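Long-range contacts in oligopeptide ABC transporter, periplasmic oligopeptide-binding protein, putative (Thermotoga maritima MSB8, PDB 5IPW), which probably binds oligopeptides outside the cytoplasmic membrane and delivers them to an ABC transporter for uptake: residues 189-194 against 234-239; 197-202 against 222-227. All blocks are in the same frame, centred on the assembly; numbering follows the deposited sequence.

Contact 1 (189-194 against 234-239); sequences GAPAHY and TELPTL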
loop_
_atom_site.group_PDB
_atom_site.type_symbol
_atom_site.label_atom_id
_atom_site.label_comp_id
_atom_site.label_asym_id
_atom_site.label_seq_id
_atom_site.Cartn_x
_atom_site.Cartn_y
_atom_site.Cartn_z
ATOM N N GLY A 189 -2.911 -13.586 -14.151
ATOM C CA GLY A 189 -2.315 -14.832 -14.635
ATOM C C GLY A 189 -1.096 -14.608 -15.507
ATOM O O GLY A 189 -0.445 -13.573 -15.415
ATOM N N ALA A 190 -0.792 -15.589 -16.352
ATOM C CA ALA A 190 0.386 -15.539 -17.210
ATOM C C ALA A 190 0.116 -16.301 -18.509
ATOM O O ALA A 190 -0.774 -17.148 -18.557
ATOM C CB ALA A 190 1.582 -16.130 -16.478
ATOM N N PRO A 191 0.883 -16.003 -19.567
ATOM C CA PRO A 191 0.581 -16.529 -20.904
ATOM C C PRO A 191 1.014 -17.976 -21.113
ATOM O O PRO A 191 2.137 -18.245 -21.540
ATOM C CB PRO A 191 1.355 -15.587 -21.825
ATOM C CG PRO A 191 2.512 -15.135 -21.002
ATOM C CD PRO A 191 2.013 -15.056 -19.589
ATOM N N ALA A 192 0.105 -18.898 -20.822
ATOM C CA ALA A 192 0.369 -20.325 -20.962
ATOM C C ALA A 192 0.840 -20.691 -22.364
ATOM O O ALA A 192 1.717 -21.534 -22.526
ATOM C CB ALA A 192 -0.871 -21.119 -20.608
ATOM N N HIS A 193 0.275 -20.047 -23.378
ATOM C CA HIS A 193 0.630 -20.370 -24.765
ATOM C C HIS A 193 2.115 -20.129 -25.047
ATOM O O HIS A 193 2.702 -20.795 -25.905
ATOM C CB HIS A 193 -0.243 -19.585 -25.751
ATOM C CG HIS A 193 0.121 -18.139 -25.875
ATOM N ND1 HIS A 193 -0.269 -17.188 -24.955
ATOM C CD2 HIS A 193 0.834 -17.479 -26.820
ATOM C CE1 HIS A 193 0.194 -16.006 -25.323
ATOM N NE2 HIS A 193 0.863 -16.154 -26.456
ATOM N N TYR A 194 2.706 -19.175 -24.327
ATOM C CA TYR A 194 4.129 -18.875 -24.440
ATOM C C TYR A 194 4.977 -19.672 -23.454
ATOM O O TYR A 194 6.055 -20.128 -23.815
ATOM C CB TYR A 194 4.386 -17.380 -24.214
ATOM C CG TYR A 194 5.859 -17.000 -24.228
ATOM C CD1 TYR A 194 6.575 -16.936 -25.422
ATOM C CD2 TYR A 194 6.536 -16.707 -23.043
ATOM C CE1 TYR A 194 7.922 -16.596 -25.435
ATOM C CE2 TYR A 194 7.882 -16.359 -23.046
ATOM C CZ TYR A 194 8.571 -16.310 -24.240
ATOM O OH TYR A 194 9.899 -15.967 -24.238
ATOM N N THR A 234 11.866 -9.316 -23.321
ATOM C CA THR A 234 11.214 -8.636 -24.443
ATOM C C THR A 234 10.214 -9.513 -25.225
ATOM O O THR A 234 9.342 -8.997 -25.938
ATOM C CB THR A 234 12.325 -8.061 -25.365
ATOM O OG1 THR A 234 12.618 -6.722 -24.947
ATOM C CG2 THR A 234 11.959 -8.066 -26.849
ATOM N N GLU A 235 10.340 -10.831 -25.105
ATOM C CA GLU A 235 9.485 -11.739 -25.857
ATOM C C GLU A 235 8.246 -12.173 -25.093
ATOM O O GLU A 235 7.375 -12.813 -25.663
ATOM C CB GLU A 235 10.286 -12.966 -26.300
ATOM C CG GLU A 235 11.318 -12.658 -27.368
ATOM C CD GLU A 235 10.696 -12.334 -28.710
ATOM O OE1 GLU A 235 9.742 -13.030 -29.109
ATOM O OE2 GLU A 235 11.170 -11.396 -29.380
ATOM N N LEU A 236 8.161 -11.815 -23.819
ATOM C CA LEU A 236 7.060 -12.243 -22.961
ATOM C C LEU A 236 5.740 -11.521 -23.301
ATOM O O LEU A 236 5.644 -10.309 -23.147
ATOM C CB LEU A 236 7.436 -11.982 -21.506
ATOM C CG LEU A 236 6.406 -12.349 -20.449
ATOM C CD1 LEU A 236 6.172 -13.844 -20.484
ATOM C CD2 LEU A 236 6.854 -11.913 -19.062
ATOM N N PRO A 237 4.716 -12.260 -23.761
ATOM C CA PRO A 237 3.420 -11.619 -23.984
ATOM C C PRO A 237 2.875 -11.036 -22.703
ATOM O O PRO A 237 3.070 -11.618 -21.633
ATOM C CB PRO A 237 2.527 -12.774 -24.444
ATOM C CG PRO A 237 3.471 -13.753 -25.042
ATOM C CD PRO A 237 4.697 -13.671 -24.180
ATOM N N THR A 238 2.195 -9.905 -22.812
ATOM C CA THR A 238 1.738 -9.183 -21.635
ATOM C C THR A 238 0.326 -8.603 -21.819
ATOM O O THR A 238 -0.140 -8.413 -22.950
ATOM C CB THR A 238 2.736 -8.056 -21.267
ATOM O OG1 THR A 238 2.306 -7.371 -20.081
ATOM C CG2 THR A 238 2.853 -7.057 -22.384
ATOM N N LEU A 239 -0.327 -8.340 -20.686
ATOM C CA LEU A 239 -1.604 -7.628 -20.636
ATOM C C LEU A 239 -1.422 -6.160 -20.241
ATOM O O LEU A 239 -2.391 -5.405 -20.159
ATOM C CB LEU A 239 -2.552 -8.326 -19.650
ATOM C CG LEU A 239 -2.975 -9.742 -20.085
ATOM C CD1 LEU A 239 -3.633 -10.515 -18.961
ATOM C CD2 LEU A 239 -3.905 -9.699 -21.281
#
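Tyr-194 and Pro-237 meet in a CH-pi contact, CD of the proline set over one face of the phenol ring. The pair joins the first turn of helix 192-195 to the loop that leads into strand 242-244, in a protein with the periplasmic-binding-protein fold, solute-binding family 5. Pro-237 CD sits 3.9 Å from the centroid of the Tyr-194 ring, 27° off the ring normal. It is shifted toward the CG end, where Pro-237 CD to Tyr-194 CG is 3.5 Å. Tyr-194 CG is anti to its own backbone N (chi1 176°), and this carries the ring out along 235-237. The carbonyl O of Glu-235 lies over the same face, nearer the hydroxyl end. Tyr-194 OH passes beside Glu-235 CB at 3.7 Å, while its hydrogen bond goes to Asn-233. Pro-191 packs beside Pro-237. It is the N-cap residue of the helix, and its carbonyl O takes a hydrogen bond from Tyr-194 N. Its ring packs on the second proline, with Pro-191 CB 4.0 Å from Pro-237 CB. No hydrogen bond crosses between the segments. At the exposed margin, His-193 NE2, hydrogen-bonded to Asp-123, approaches Pro-237 CG obliquely. The methyl Leu-236 CD1 touches both Pro-191 and Tyr-194. It is 3.9 Å from Pro-191 CG and 3.9 Å from Tyr-194 CD2.

Contact 2 (197-202 against 222-227); sequences QFHPKY and DLFNDK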
loop_
_atom_site.group_PDB
_atom_site.type_symbol
_atom_site.label_atom_id
_atom_site.label_comp_id
_atom_site.label_asym_id
_atom_site.label_seq_id
_atom_site.Cartn_x
_atom_site.Cartn_y
_atom_site.Cartn_z
ATOM N N GLN A 197 6.080 -24.177 -22.993
ATOM C CA GLN A 197 7.274 -24.771 -23.613
ATOM C C GLN A 197 8.474 -24.854 -22.660
ATOM O O GLN A 197 9.423 -25.581 -22.934
ATOM C CB GLN A 197 7.681 -23.995 -24.867
ATOM C CG GLN A 197 8.163 -22.583 -24.597
ATOM C CD GLN A 197 8.543 -21.880 -25.870
ATOM O OE1 GLN A 197 9.393 -22.365 -26.612
ATOM N NE2 GLN A 197 7.909 -20.745 -26.147
ATOM N N PHE A 198 8.425 -24.097 -21.561
ATOM C CA PHE A 198 9.476 -24.083 -20.541
ATOM C C PHE A 198 9.088 -24.829 -19.259
ATOM O O PHE A 198 9.824 -24.794 -18.271
ATOM C CB PHE A 198 9.813 -22.633 -20.189
ATOM C CG PHE A 198 10.126 -21.783 -21.380
ATOM C CD1 PHE A 198 11.232 -22.056 -22.169
ATOM C CD2 PHE A 198 9.319 -20.712 -21.718
ATOM C CE1 PHE A 198 11.531 -21.275 -23.273
ATOM C CE2 PHE A 198 9.609 -19.929 -22.825
ATOM C CZ PHE A 198 10.716 -20.211 -23.603
ATOM N N HIS A 199 7.945 -25.513 -19.283
ATOM C CA HIS A 199 7.381 -26.132 -18.092
ATOM C C HIS A 199 7.311 -27.654 -18.249
ATOM O O HIS A 199 6.625 -28.147 -19.142
ATOM C CB HIS A 199 5.987 -25.567 -17.832
ATOM C CG HIS A 199 5.528 -25.715 -16.417
ATOM N ND1 HIS A 199 5.005 -26.888 -15.928
ATOM C CD2 HIS A 199 5.501 -24.835 -15.390
ATOM C CE1 HIS A 199 4.678 -26.730 -14.658
ATOM N NE2 HIS A 199 4.968 -25.491 -14.306
ATOM N N PRO A 200 8.034 -28.402 -17.388
ATOM C CA PRO A 200 8.111 -29.871 -17.466
ATOM C C PRO A 200 6.786 -30.637 -17.417
ATOM O O PRO A 200 6.713 -31.745 -17.939
ATOM C CB PRO A 200 8.961 -30.248 -16.243
ATOM C CG PRO A 200 9.024 -29.025 -15.394
ATOM C CD PRO A 200 8.944 -27.885 -16.352
ATOM N N LYS A 201 5.772 -30.080 -16.769
ATOM C CA LYS A 201 4.446 -30.694 -16.766
ATOM C C LYS A 201 3.813 -30.760 -18.158
ATOM O O LYS A 201 3.038 -31.674 -18.434
ATOM C CB LYS A 201 3.499 -29.953 -15.817
ATOM C CG LYS A 201 2.149 -30.636 -15.639
ATOM C CD LYS A 201 1.200 -29.779 -14.821
ATOM C CE LYS A 201 -0.197 -30.377 -14.803
ATOM N NZ LYS A 201 -1.145 -29.525 -14.033
ATOM N N TYR A 202 4.130 -29.798 -19.020
ATOM C CA TYR A 202 3.521 -29.722 -20.348
ATOM C C TYR A 202 4.489 -30.037 -21.473
ATOM O O TYR A 202 4.063 -30.287 -22.599
ATOM C CB TYR A 202 2.899 -28.336 -20.559
ATOM C CG TYR A 202 1.823 -28.040 -19.541
ATOM C CD1 TYR A 202 0.531 -28.535 -19.699
ATOM C CD2 TYR A 202 2.108 -27.309 -18.396
ATOM C CE1 TYR A 202 -0.453 -28.289 -18.757
ATOM C CE2 TYR A 202 1.129 -27.058 -17.446
ATOM C CZ TYR A 202 -0.150 -27.550 -17.631
ATOM O OH TYR A 202 -1.122 -27.303 -16.692
ATOM N N ASP A 222 15.385 -21.810 -13.633
ATOM C CA ASP A 222 16.120 -20.603 -14.015
ATOM C C ASP A 222 15.685 -20.126 -15.388
ATOM O O ASP A 222 15.536 -18.926 -15.614
ATOM C CB ASP A 222 17.630 -20.854 -14.031
ATOM C CG ASP A 222 18.192 -21.191 -12.663
ATOM O OD1 ASP A 222 17.552 -20.873 -11.636
ATOM O OD2 ASP A 222 19.294 -21.783 -12.626
ATOM N N LEU A 223 15.501 -21.074 -16.302
ATOM C CA LEU A 223 15.005 -20.773 -17.639
ATOM C C LEU A 223 13.578 -20.235 -17.565
ATOM O O LEU A 223 13.258 -19.249 -18.224
ATOM C CB LEU A 223 15.059 -22.015 -18.537
ATOM C CG LEU A 223 14.536 -21.866 -19.974
ATOM C CD1 LEU A 223 15.273 -20.778 -20.743
ATOM C CD2 LEU A 223 14.625 -23.192 -20.719
ATOM N N PHE A 224 12.733 -20.867 -16.753
ATOM C CA PHE A 224 11.346 -20.445 -16.651
ATOM C C PHE A 224 11.218 -19.026 -16.121
ATOM O O PHE A 224 10.502 -18.213 -16.703
ATOM C CB PHE A 224 10.533 -21.390 -15.768
ATOM C CG PHE A 224 9.058 -21.116 -15.809
ATOM C CD1 PHE A 224 8.487 -20.196 -14.941
ATOM C CD2 PHE A 224 8.247 -21.758 -16.731
ATOM C CE1 PHE A 224 7.129 -19.929 -14.982
ATOM C CE2 PHE A 224 6.886 -21.501 -16.775
ATOM C CZ PHE A 224 6.326 -20.582 -15.901
ATOM N N ASN A 225 11.904 -18.739 -15.020
ATOM C CA ASN A 225 11.855 -17.413 -14.408
ATOM C C ASN A 225 12.457 -16.324 -15.297
ATOM O O ASN A 225 12.021 -15.177 -15.236
ATOM C CB ASN A 225 12.546 -17.415 -13.044
ATOM C CG ASN A 225 11.845 -18.309 -12.028
ATOM O OD1 ASN A 225 10.622 -18.473 -12.046
ATOM N ND2 ASN A 225 12.624 -18.893 -11.130
ATOM N N ASP A 226 13.444 -16.678 -16.114
ATOM C CA ASP A 226 14.012 -15.737 -17.091
ATOM C C ASP A 226 13.018 -15.423 -18.185
ATOM O O ASP A 226 12.941 -14.288 -18.664
ATOM C CB ASP A 226 15.285 -16.289 -17.750
ATOM C CG ASP A 226 16.553 -15.788 -17.088
ATOM O OD1 ASP A 226 16.558 -15.600 -15.849
ATOM O OD2 ASP A 226 17.550 -15.588 -17.819
ATOM N N LYS A 227 12.284 -16.450 -18.591
ATOM C CA LYS A 227 11.261 -16.304 -19.609
ATOM C C LYS A 227 10.024 -15.592 -19.076
ATOM O O LYS A 227 9.408 -14.810 -19.792
ATOM C CB LYS A 227 10.889 -17.678 -20.174
ATOM C CG LYS A 227 12.023 -18.334 -20.942
ATOM C CD LYS A 227 12.418 -17.523 -22.163
ATOM C CE LYS A 227 13.601 -18.137 -22.884
ATOM N NZ LYS A 227 14.139 -17.199 -23.906
#
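Phe-198 lies flat against the aliphatic chain of Lys-227, and this is the tightly packed part of the contact. Lys-227 CG stands over the centre of the Phe-198 ring, 3.5 Å from the centroid and 13° off the normal, a CH-pi contact. The lysine chain bends about CB-CG (chi2 -63°), which takes its outer methylenes across the ring, with Lys-227 CD 3.5 Å from Phe-198 CZ. Gln-197 CG covers the opposite face, so the phenyl group is held between two aliphatic chains. Leu-223 CD2 comes in obliquely at Phe-198 CD1, 3.9 Å away. Without the ring, as with an alanine here, Gln-197 and Lys-227 would probably face a gap, and Leu-223 would lose its aromatic neighbour. The side toward His-199 is looser, though buried. Phe-224 CD2 touches Phe-198 CB at 3.9 Å, and the Phe-198 carbonyl O lies near the edge of the Phe-224 ring. His-199 meets Phe-224 through one close atom pair, His-199 CD2 to Phe-224 CE2 at 3.9 Å. The two rings form an offset edge-to-face pair with planes at 76°, the imidazole giving the edge. His-199 NE2 is hydrogen-bonded to the backbone O of Asp-138. Lys-227 is partly open to solvent. The whole is helix-to-loop packing in the periplasmic-binding-protein fold, an aromatic residue at the end of a 3-10 turn set against helix 220-227.

From the N terminus, the chain first reaches 189-194, enters helix 192-195 and continues through a 3-10 turn into 197-202. It then passes helix 205-209 and returns along helix 220-227, where contact 2 closes a loop of 19 residues. The next loop brings in 234-239, and contact 1 closes a loop of 39 residues around the first. Contact 2 is therefore nested inside contact 1, and their centres are about 12 Å apart. The two also touch directly, Leu-236 CD1 of contact 1 packing on the carbonyl O of Lys-227 in contact 2. Together they tie two short helices to the approach to strand 242-244.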